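Local structure of alpha-n-acetylglucosaminidase family protein (Clostridium perfringens, 4A41) at residues 48-53 and 155-160; 56-61 and 151-156; 87-92 and 125-130. The protein probably hydrolyses terminal alpha-linked N-acetylglucosamine as a family 89 glycoside hydrolase, of which this fragment is a family 32 carbohydrate-binding module that holds galactose. One frame throughout, in Å; residues are numbered along the deposited sequence.

Contact 1. Residues 48-53 and 155-160; sequences KFAIDG and AELNVF. With CA (calcium ion), chain B.
D52 and E156 each give the calcium ion one carboxylate oxygen, D52 OD1 and E156 OE2, both at 2.4 Å. The two side chains cross at about a right angle, yet their carboxylate planes lie 6° apart. Backbone carbonyls add F49 O, at 2.3 Å from the calcium, and A155 O, while K54 and T57 complete the site. The two acids probably offset the ion's charge; shared binding of the ion accounts for D52 OD1 and E156 OE2 lying 2.8 Å apart without a hydrogen bond.

In the next shell, the E156 chain bends at chi2 (-66°), swinging its carboxylate toward the 48-53 loop. There E156 OE1 accepts a hydrogen bond from Q27 NE2 and a weak one from G53 N. The positive phi of G53 (69°) suits glycine. L157 N donates to A50 O at 2.9 Å, tying the loop to the strand one residue past the metal ligand. The methyl A50 CB rests 4.0 Å from L157 CD1, alanine's smallness letting the loop come close.

The 3-10 turn and loop lie against strand 153-160, L157 packing on Y88 of neighbouring strand 80-89 and on I73 and L75 of strand 71-77 in the other sheet.

Contact 2. Residues 56-61 and 151-156; sequences NTIWHT and FASAAE. With CA (calcium ion), chain B; GAL (beta-D-galactopyranose), chain C.
Backbone hydrogen bonds join W59 and A154 in both directions, making them an antiparallel hydrogen-bonded pair, with H60 and S153 the adjoining non-hydrogen-bonded pair. T61 N extends the ladder to A152 O at 2.9 Å. A side chain then takes over: T61 OG1, placed between the backbone N and the carbonyl carbon (chi1 47°), accepts from A152 N at 3.0 Å in a nearly straight bond of 172°. Threonine thereby supplies an acceptor where the strand pairing ends.

The apolar contacts gather round the indole and, separately, round I58. A154 CB meets the edge of the W59 indole near CE3, while A152 CB touches CH2; alanines are small enough to fit beside so broad a ring. Away from these, I58 CG2 packs on A155 CB at 3.8 Å.

At the sugar end, H60 and F151 form an oblique aromatic pair, planes at 50°, with H60 CE1 3.5 Å from F151 CB. H60 NE2 shares a hydrogen bond of 2.7 Å with galactose O4, and F151 CZ lies 3.7 Å from galactose C6.

At the other end T57 chelates calcium through both its carbonyl O and OG1, while A155 O comes from the facing segment.

Because H60 ND1 donates to T61 O on a carbonyl lone pair, lying almost in the imidazole plane, the ring's rotation is fixed and NE2 is aimed at the sugar. The bond falls on the axial O4 that distinguishes galactose from glucose, consistent with selection for galactose.

Contact 3. Residues 87-92 and 125-130; sequences TYLPRS and GSLKTL. With GAL (beta-D-galactopyranose), chain C.
T87 meets T129 in an antiparallel non-hydrogen-bonded pair, the two side chains side by side and pointing the same way. The methyl T87 CG2 lies 3.6 Å from T129 OG1, and T87 CB also touches L127 CD1. Beta-branched threonines suit such extended strands.

Y88 follows, bonded to K128 in both directions: Y88 N to K128 O and K128 N to Y88 O, each 2.8 Å and nearly straight. Their side chains run alongside one another on the opposite face from the threonines, and the lysine methylenes press on the ring's edge, with K128 CG 3.8 Å from Y88 CD2. The Y88 hydroxyl is hydrogen-bonded to S153 O, linking the ring to the neighbouring strand, and the W121 ring lies nearly parallel to the Y88 ring. Bends at chi2 and chi4 (-50° and -58°) curl the lysine back so that NZ donates to S126 O at 2.9 Å, helping to hold the turn that leads into its strand.

At L89 the two leucines cross at about a right angle, L89 CB resting 3.8 Å from L127 CD1. P90, which has no N-H to offer, ends the backbone pairing; its ring packs against the turn instead, CD 3.3 Å from S126 O. A water molecule lies between P90 O and G125 O.

R91 points away from 125-130, and its guanidinium reaches the sugar. NH1 and NH2 both donate to galactose O3, at 2.9 and 2.8 Å, with O3 at the guanidinium edge near its plane. NH1 also donates to N96 O, which helps place the group.

A fork of two N-H groups thus grips one hydroxyl oxygen, and O3 accepts both bonds. Each is bent, but together they bear on a single oxygen near the guanidinium plane, consistent with recognition of that particular hydroxyl.

The three contacts lie close together in the F5/8 type C beta sandwich, with centres 9 to 11 Å apart. Contacts 1 and 2 share A155 and E156 and finish on the same strand, 153-160, which lies between strands 59-60 and 80-89; contact 3 joins 80-89 to 128-137, the sheet's other border. Along the chain, contact 3 falls between the two segments of each of the others. The bulge at A155 and E156, both facing L89, connects all three. Contacts 1 and 2 supply all the calcium ligands but K54 O, whereas contacts 2 and 3 bring H60, F151 and R91 to galactose, so one four-stranded sheet and its loops serve both metal and sugar.

Contact 1. Residues 48-53 and 155-160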
loop_
_atom_site.group_PDB
_atom_site.type_symbol
_atom_site.label_atom_id
_atom_site.label_comp_id
_atom_site.label_asym_id
_atom_site.label_seq_id
_atom_site.Cartn_x
_atom_site.Cartn_y
_atom_site.Cartn_z
ATOM N N LYS A 48 3.868 0.422 -9.016
ATOM C CA LYS A 48 3.723 1.839 -9.351
ATOM C C LYS A 48 2.282 2.274 -9.639
ATOM O O LYS A 48 1.935 3.465 -9.529
ATOM C CB LYS A 48 4.643 2.214 -10.505
ATOM C CG LYS A 48 4.241 1.681 -11.869
ATOM C CD LYS A 48 5.277 2.142 -12.895
ATOM C CE LYS A 48 4.882 1.713 -14.287
ATOM N NZ LYS A 48 5.808 2.360 -15.295
ATOM N N PHE A 49 1.434 1.299 -9.959
ATOM C CA PHE A 49 0.028 1.609 -10.155
ATOM C C PHE A 49 -0.666 2.050 -8.866
ATOM O O PHE A 49 -1.737 2.612 -8.911
ATOM C CB PHE A 49 -0.736 0.410 -10.728
ATOM C CG PHE A 49 -0.359 0.059 -12.141
ATOM C CD1 PHE A 49 0.287 0.976 -12.979
ATOM C CD2 PHE A 49 -0.636 -1.200 -12.630
ATOM C CE1 PHE A 49 0.622 0.617 -14.299
ATOM C CE2 PHE A 49 -0.316 -1.548 -13.962
ATOM C CZ PHE A 49 0.296 -0.638 -14.770
ATOM N N ALA A 50 -0.047 1.813 -7.709
ATOM C CA ALA A 50 -0.684 2.237 -6.431
ATOM C C ALA A 50 -0.497 3.735 -6.166
ATOM O O ALA A 50 -1.070 4.265 -5.249
ATOM C CB ALA A 50 -0.126 1.388 -5.252
ATOM N N ILE A 51 0.352 4.405 -6.955
ATOM C CA ILE A 51 0.680 5.821 -6.689
ATOM C C ILE A 51 0.659 6.654 -7.991
ATOM O O ILE A 51 1.462 7.583 -8.162
ATOM C CB ILE A 51 2.046 5.971 -5.967
ATOM C CG1 ILE A 51 3.174 5.248 -6.723
ATOM C CG2 ILE A 51 1.959 5.521 -4.516
ATOM C CD1 ILE A 51 4.555 5.722 -6.243
ATOM N N ASP A 52 -0.269 6.325 -8.890
ATOM C CA ASP A 52 -0.376 7.060 -10.162
ATOM C C ASP A 52 -1.560 8.025 -10.242
ATOM O O ASP A 52 -1.793 8.648 -11.304
ATOM C CB ASP A 52 -0.355 6.083 -11.356
ATOM C CG ASP A 52 -1.523 5.113 -11.335
ATOM O OD1 ASP A 52 -2.353 5.190 -10.405
ATOM O OD2 ASP A 52 -1.627 4.299 -12.264
ATOM N N GLY A 53 -2.286 8.191 -9.140
ATOM C CA GLY A 53 -3.438 9.097 -9.089
ATOM C C GLY A 53 -4.626 8.629 -9.923
ATOM O O GLY A 53 -5.521 9.422 -10.246
ATOM N N ALA A 155 -5.625 0.380 -5.060
ATOM C CA ALA A 155 -5.795 1.315 -6.183
ATOM C C ALA A 155 -4.937 2.545 -5.984
ATOM O O ALA A 155 -4.227 2.947 -6.900
ATOM C CB ALA A 155 -7.263 1.712 -6.359
ATOM N N GLU A 156 -4.996 3.135 -4.785
ATOM C CA GLU A 156 -4.235 4.356 -4.492
ATOM C C GLU A 156 -3.824 4.367 -3.041
ATOM O O GLU A 156 -4.646 4.151 -2.158
ATOM C CB GLU A 156 -5.052 5.637 -4.783
ATOM C CG GLU A 156 -5.264 5.930 -6.257
ATOM C CD GLU A 156 -3.956 6.259 -6.943
ATOM O OE1 GLU A 156 -3.283 7.216 -6.523
ATOM O OE2 GLU A 156 -3.598 5.606 -7.940
ATOM N N LEU A 157 -2.563 4.720 -2.807
ATOM C CA LEU A 157 -2.025 4.930 -1.458
ATOM C C LEU A 157 -1.560 6.351 -1.341
ATOM O O LEU A 157 -0.867 6.859 -2.224
ATOM C CB LEU A 157 -0.818 3.991 -1.251
ATOM C CG LEU A 157 -1.135 2.503 -1.400
ATOM C CD1 LEU A 157 0.164 1.667 -1.246
ATOM C CD2 LEU A 157 -2.213 2.025 -0.397
ATOM N N ASN A 158 -1.892 6.975 -0.205
ATOM C CA ASN A 158 -1.429 8.345 0.081
ATOM C C ASN A 158 -0.837 8.460 1.485
ATOM O O ASN A 158 -1.275 7.788 2.423
ATOM C CB ASN A 158 -2.531 9.379 -0.195
ATOM C CG ASN A 158 -2.720 9.622 -1.680
ATOM O OD1 ASN A 158 -1.961 10.383 -2.282
ATOM N ND2 ASN A 158 -3.708 8.962 -2.273
ATOM N N VAL A 159 0.140 9.349 1.613
ATOM C CA VAL A 159 0.920 9.507 2.870
ATOM C C VAL A 159 0.846 11.006 3.183
ATOM O O VAL A 159 1.121 11.848 2.315
ATOM C CB VAL A 159 2.391 9.064 2.738
ATOM C CG1 VAL A 159 3.104 9.156 4.083
ATOM C CG2 VAL A 159 2.471 7.608 2.238
ATOM N N PHE A 160 0.451 11.343 4.409
ATOM C CA PHE A 160 0.209 12.753 4.773
ATOM C C PHE A 160 1.208 13.267 5.783
ATOM O O PHE A 160 1.524 12.586 6.758
ATOM C CB PHE A 160 -1.191 12.918 5.351
ATOM C CG PHE A 160 -2.292 12.601 4.372
ATOM C CD1 PHE A 160 -2.522 11.282 3.947
ATOM C CD2 PHE A 160 -3.087 13.611 3.869
ATOM C CE1 PHE A 160 -3.517 10.986 3.017
ATOM C CE2 PHE A 160 -4.114 13.321 2.954
ATOM C CZ PHE A 160 -4.333 12.009 2.536
HETATM CA CA CA B . -3.806 3.618 -9.227
#

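Contact 2. Residues 56-61 and 151-156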
loop_
_atom_site.group_PDB
_atom_site.type_symbol
_atom_site.label_atom_id
_atom_site.label_comp_id
_atom_site.label_asym_id
_atom_site.label_seq_id
_atom_site.Cartn_x
_atom_site.Cartn_y
_atom_site.Cartn_z
ATOM N N ASN A 56 -8.627 3.581 -11.247
ATOM C CA ASN A 56 -8.845 2.363 -12.042
ATOM C C ASN A 56 -7.649 1.430 -12.165
ATOM O O ASN A 56 -7.801 0.321 -12.633
ATOM C CB ASN A 56 -9.370 2.690 -13.457
ATOM C CG ASN A 56 -8.375 3.492 -14.261
ATOM O OD1 ASN A 56 -7.813 4.449 -13.755
ATOM N ND2 ASN A 56 -8.154 3.115 -15.525
ATOM N N THR A 57 -6.463 1.880 -11.753
ATOM C CA THR A 57 -5.253 1.051 -11.831
ATOM C C THR A 57 -4.837 0.640 -10.425
ATOM O O THR A 57 -4.918 1.436 -9.470
ATOM C CB THR A 57 -4.082 1.781 -12.485
ATOM O OG1 THR A 57 -3.652 2.868 -11.648
ATOM C CG2 THR A 57 -4.474 2.383 -13.820
ATOM N N ILE A 58 -4.364 -0.600 -10.310
ATOM C CA ILE A 58 -4.064 -1.137 -8.990
ATOM C C ILE A 58 -2.739 -1.881 -8.968
ATOM O O ILE A 58 -2.335 -2.500 -9.961
ATOM C CB ILE A 58 -5.217 -2.080 -8.477
ATOM C CG1 ILE A 58 -5.244 -3.420 -9.251
ATOM C CG2 ILE A 58 -6.575 -1.317 -8.490
ATOM C CD1 ILE A 58 -6.393 -4.358 -8.872
ATOM N N TRP A 59 -2.031 -1.789 -7.840
ATOM C CA TRP A 59 -1.030 -2.817 -7.508
ATOM C C TRP A 59 -1.800 -4.079 -7.170
ATOM O O TRP A 59 -2.867 -4.003 -6.532
ATOM C CB TRP A 59 -0.232 -2.398 -6.277
ATOM C CG TRP A 59 0.552 -3.511 -5.647
ATOM C CD1 TRP A 59 1.544 -4.251 -6.229
ATOM C CD2 TRP A 59 0.407 -4.016 -4.311
ATOM N NE1 TRP A 59 2.020 -5.194 -5.340
ATOM C CE2 TRP A 59 1.352 -5.061 -4.154
ATOM C CE3 TRP A 59 -0.423 -3.671 -3.217
ATOM C CZ2 TRP A 59 1.484 -5.777 -2.960
ATOM C CZ3 TRP A 59 -0.281 -4.375 -2.018
ATOM C CH2 TRP A 59 0.679 -5.410 -1.899
ATOM N N HIS A 60 -1.286 -5.220 -7.599
ATOM C CA HIS A 60 -1.876 -6.512 -7.198
ATOM C C HIS A 60 -0.728 -7.491 -7.032
ATOM O O HIS A 60 0.226 -7.499 -7.845
ATOM C CB HIS A 60 -2.827 -7.021 -8.317
ATOM C CG HIS A 60 -3.771 -8.134 -7.926
ATOM N ND1 HIS A 60 -3.351 -9.408 -7.589
ATOM C CD2 HIS A 60 -5.132 -8.164 -7.880
ATOM C CE1 HIS A 60 -4.406 -10.177 -7.375
ATOM N NE2 HIS A 60 -5.496 -9.451 -7.544
ATOM N N THR A 61 -0.782 -8.311 -5.991
ATOM C CA THR A 61 0.238 -9.331 -5.799
ATOM C C THR A 61 0.255 -10.273 -7.016
ATOM O O THR A 61 -0.764 -10.443 -7.696
ATOM C CB THR A 61 -0.011 -10.151 -4.497
ATOM O OG1 THR A 61 -1.394 -10.542 -4.426
ATOM C CG2 THR A 61 0.343 -9.301 -3.241
ATOM N N PHE A 151 -5.130 -12.673 -2.034
ATOM C CA PHE A 151 -4.336 -11.721 -2.805
ATOM C C PHE A 151 -4.271 -10.421 -1.987
ATOM O O PHE A 151 -4.994 -10.255 -1.026
ATOM C CB PHE A 151 -5.053 -11.407 -4.117
ATOM C CG PHE A 151 -5.516 -12.633 -4.876
ATOM C CD1 PHE A 151 -4.618 -13.411 -5.574
ATOM C CD2 PHE A 151 -6.880 -12.960 -4.928
ATOM C CE1 PHE A 151 -5.058 -14.555 -6.288
ATOM C CE2 PHE A 151 -7.325 -14.097 -5.640
ATOM C CZ PHE A 151 -6.416 -14.879 -6.311
ATOM N N ALA A 152 -3.387 -9.516 -2.398
ATOM C CA ALA A 152 -3.451 -8.133 -1.912
ATOM C C ALA A 152 -3.440 -7.194 -3.085
ATOM O O ALA A 152 -2.704 -7.406 -4.068
ATOM C CB ALA A 152 -2.296 -7.838 -0.977
ATOM N N SER A 153 -4.248 -6.142 -2.985
ATOM C CA SER A 153 -4.269 -5.133 -4.044
ATOM C C SER A 153 -4.533 -3.754 -3.469
ATOM O O SER A 153 -4.990 -3.631 -2.335
ATOM C CB SER A 153 -5.298 -5.478 -5.150
ATOM O OG SER A 153 -6.614 -5.549 -4.615
ATOM N N ALA A 154 -4.207 -2.713 -4.243
ATOM C CA ALA A 154 -4.428 -1.321 -3.804
ATOM C C ALA A 154 -4.547 -0.408 -5.008
ATOM O O ALA A 154 -3.669 -0.437 -5.880
ATOM C CB ALA A 154 -3.257 -0.839 -2.898
ATOM N N ALA A 155 -5.625 0.380 -5.060
ATOM C CA ALA A 155 -5.795 1.315 -6.183
ATOM C C ALA A 155 -4.937 2.545 -5.984
ATOM O O ALA A 155 -4.227 2.947 -6.900
ATOM C CB ALA A 155 -7.263 1.712 -6.359
ATOM N N GLU A 156 -4.996 3.135 -4.785
ATOM C CA GLU A 156 -4.235 4.356 -4.492
ATOM C C GLU A 156 -3.824 4.367 -3.041
ATOM O O GLU A 156 -4.646 4.151 -2.158
ATOM C CB GLU A 156 -5.052 5.637 -4.783
ATOM C CG GLU A 156 -5.264 5.930 -6.257
ATOM C CD GLU A 156 -3.956 6.259 -6.943
ATOM O OE1 GLU A 156 -3.283 7.216 -6.523
ATOM O OE2 GLU A 156 -3.598 5.606 -7.940
HETATM CA CA CA B . -3.806 3.618 -9.227
HETATM C C1 GAL C . -9.462 -11.757 -11.420
HETATM C C2 GAL C . -9.348 -10.303 -11.004
HETATM C C3 GAL C . -7.856 -9.950 -10.950
HETATM C C4 GAL C . -7.126 -10.931 -10.043
HETATM C C5 GAL C . -7.382 -12.362 -10.528
HETATM C C6 GAL C . -6.679 -13.396 -9.651
HETATM O O1 GAL C . -10.821 -12.098 -11.386
HETATM O O2 GAL C . -10.061 -9.448 -11.897
HETATM O O3 GAL C . -7.748 -8.600 -10.516
HETATM O O4 GAL C . -7.605 -10.773 -8.692
HETATM O O5 GAL C . -8.782 -12.561 -10.471
HETATM O O6 GAL C . -6.801 -14.712 -10.192
#

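Contact 3. Residues 87-92 and 125-130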
loop_
_atom_site.group_PDB
_atom_site.type_symbol
_atom_site.label_atom_id
_atom_site.label_comp_id
_atom_site.label_asym_id
_atom_site.label_seq_id
_atom_site.Cartn_x
_atom_site.Cartn_y
_atom_site.Cartn_z
ATOM N N THR A 87 -3.631 6.714 3.752
ATOM C CA THR A 87 -4.921 6.228 3.258
ATOM C C THR A 87 -4.712 5.126 2.241
ATOM O O THR A 87 -3.751 5.167 1.453
ATOM C CB THR A 87 -5.800 7.353 2.654
ATOM O OG1 THR A 87 -5.141 7.946 1.514
ATOM C CG2 THR A 87 -6.113 8.438 3.735
ATOM N N TYR A 88 -5.602 4.128 2.313
ATOM C CA TYR A 88 -5.609 2.993 1.412
ATOM C C TYR A 88 -6.936 3.011 0.675
ATOM O O TYR A 88 -7.989 2.879 1.313
ATOM C CB TYR A 88 -5.456 1.698 2.237
ATOM C CG TYR A 88 -5.860 0.423 1.533
ATOM C CD1 TYR A 88 -5.139 -0.056 0.445
ATOM C CD2 TYR A 88 -6.979 -0.288 1.955
ATOM C CE1 TYR A 88 -5.513 -1.248 -0.201
ATOM C CE2 TYR A 88 -7.371 -1.475 1.293
ATOM C CZ TYR A 88 -6.631 -1.932 0.217
ATOM O OH TYR A 88 -6.967 -3.100 -0.444
ATOM N N LEU A 89 -6.881 3.183 -0.652
ATOM C CA LEU A 89 -8.073 3.099 -1.498
ATOM C C LEU A 89 -8.061 1.762 -2.224
ATOM O O LEU A 89 -7.158 1.486 -3.032
ATOM C CB LEU A 89 -8.140 4.259 -2.506
ATOM C CG LEU A 89 -9.373 4.236 -3.425
ATOM C CD1 LEU A 89 -10.633 4.555 -2.599
ATOM C CD2 LEU A 89 -9.205 5.236 -4.575
ATOM N N PRO A 90 -9.040 0.887 -1.923
ATOM C CA PRO A 90 -9.141 -0.385 -2.618
ATOM C C PRO A 90 -9.524 -0.196 -4.072
ATOM O O PRO A 90 -10.025 0.873 -4.480
ATOM C CB PRO A 90 -10.335 -1.072 -1.930
ATOM C CG PRO A 90 -10.390 -0.443 -0.545
ATOM C CD PRO A 90 -9.996 0.986 -0.802
ATOM N N ARG A 91 -9.289 -1.260 -4.838
ATOM C CA ARG A 91 -9.817 -1.358 -6.200
ATOM C C ARG A 91 -11.343 -1.099 -6.213
ATOM O O ARG A 91 -12.027 -1.292 -5.193
ATOM C CB ARG A 91 -9.497 -2.742 -6.758
ATOM C CG ARG A 91 -10.337 -3.864 -6.147
ATOM C CD ARG A 91 -9.879 -5.240 -6.594
ATOM N NE ARG A 91 -9.927 -5.380 -8.051
ATOM C CZ ARG A 91 -9.333 -6.372 -8.721
ATOM N NH1 ARG A 91 -8.691 -7.346 -8.080
ATOM N NH2 ARG A 91 -9.440 -6.429 -10.053
ATOM N N SER A 92 -11.834 -0.712 -7.388
ATOM C CA SER A 92 -13.248 -0.410 -7.561
ATOM C C SER A 92 -13.951 -1.465 -8.385
ATOM O O SER A 92 -13.404 -1.985 -9.357
ATOM C CB SER A 92 -13.449 0.951 -8.224
ATOM O OG SER A 92 -14.812 1.341 -8.134
ATOM N N GLY A 125 -15.123 -1.499 -0.682
ATOM C CA GLY A 125 -14.306 -0.546 -1.447
ATOM C C GLY A 125 -14.098 0.810 -0.801
ATOM O O GLY A 125 -13.543 1.703 -1.436
ATOM N N SER A 126 -14.529 0.990 0.453
ATOM C CA SER A 126 -14.368 2.278 1.114
ATOM C C SER A 126 -12.897 2.610 1.343
ATOM O O SER A 126 -12.091 1.727 1.631
ATOM C CB SER A 126 -15.110 2.287 2.456
ATOM O OG SER A 126 -14.533 1.370 3.338
ATOM N N LEU A 127 -12.584 3.893 1.230
ATOM C CA LEU A 127 -11.284 4.421 1.657
ATOM C C LEU A 127 -11.037 4.041 3.098
ATOM O O LEU A 127 -11.928 4.216 3.973
ATOM C CB LEU A 127 -11.248 5.950 1.530
ATOM C CG LEU A 127 -9.899 6.622 1.780
ATOM C CD1 LEU A 127 -8.921 6.305 0.626
ATOM C CD2 LEU A 127 -10.069 8.127 1.965
ATOM N N LYS A 128 -9.843 3.524 3.358
ATOM C CA LYS A 128 -9.440 3.167 4.714
ATOM C C LYS A 128 -8.365 4.157 5.148
ATOM O O LYS A 128 -7.328 4.326 4.476
ATOM C CB LYS A 128 -8.900 1.725 4.806
ATOM C CG LYS A 128 -9.819 0.603 4.262
ATOM C CD LYS A 128 -11.264 0.722 4.830
ATOM C CE LYS A 128 -12.096 -0.545 4.498
ATOM N NZ LYS A 128 -12.173 -0.807 2.997
ATOM N N THR A 129 -8.593 4.800 6.297
ATOM C CA THR A 129 -7.674 5.827 6.776
ATOM C C THR A 129 -7.026 5.434 8.095
ATOM O O THR A 129 -7.710 4.985 9.041
ATOM C CB THR A 129 -8.442 7.160 6.960
ATOM O OG1 THR A 129 -8.994 7.556 5.703
ATOM C CG2 THR A 129 -7.549 8.266 7.503
ATOM N N LEU A 130 -5.714 5.619 8.146
ATOM C CA LEU A 130 -4.937 5.433 9.392
ATOM C C LEU A 130 -4.419 6.768 9.842
ATOM O O LEU A 130 -3.900 7.546 9.051
ATOM C CB LEU A 130 -3.766 4.469 9.191
ATOM C CG LEU A 130 -4.127 3.079 8.640
ATOM C CD1 LEU A 130 -2.883 2.302 8.281
ATOM C CD2 LEU A 130 -4.987 2.318 9.645
HETATM C C1 GAL C . -9.462 -11.757 -11.420
HETATM C C2 GAL C . -9.348 -10.303 -11.004
HETATM C C3 GAL C . -7.856 -9.950 -10.950
HETATM C C4 GAL C . -7.126 -10.931 -10.043
HETATM C C5 GAL C . -7.382 -12.362 -10.528
HETATM C C6 GAL C . -6.679 -13.396 -9.651
HETATM O O1 GAL C . -10.821 -12.098 -11.386
HETATM O O2 GAL C . -10.061 -9.448 -11.897
HETATM O O3 GAL C . -7.748 -8.600 -10.516
HETATM O O4 GAL C . -7.605 -10.773 -8.692
HETATM O O5 GAL C . -8.782 -12.561 -10.471
HETATM O O6 GAL C . -6.801 -14.712 -10.192
HETATM O O HOH W 1 -12.929 1.699 -4.011
#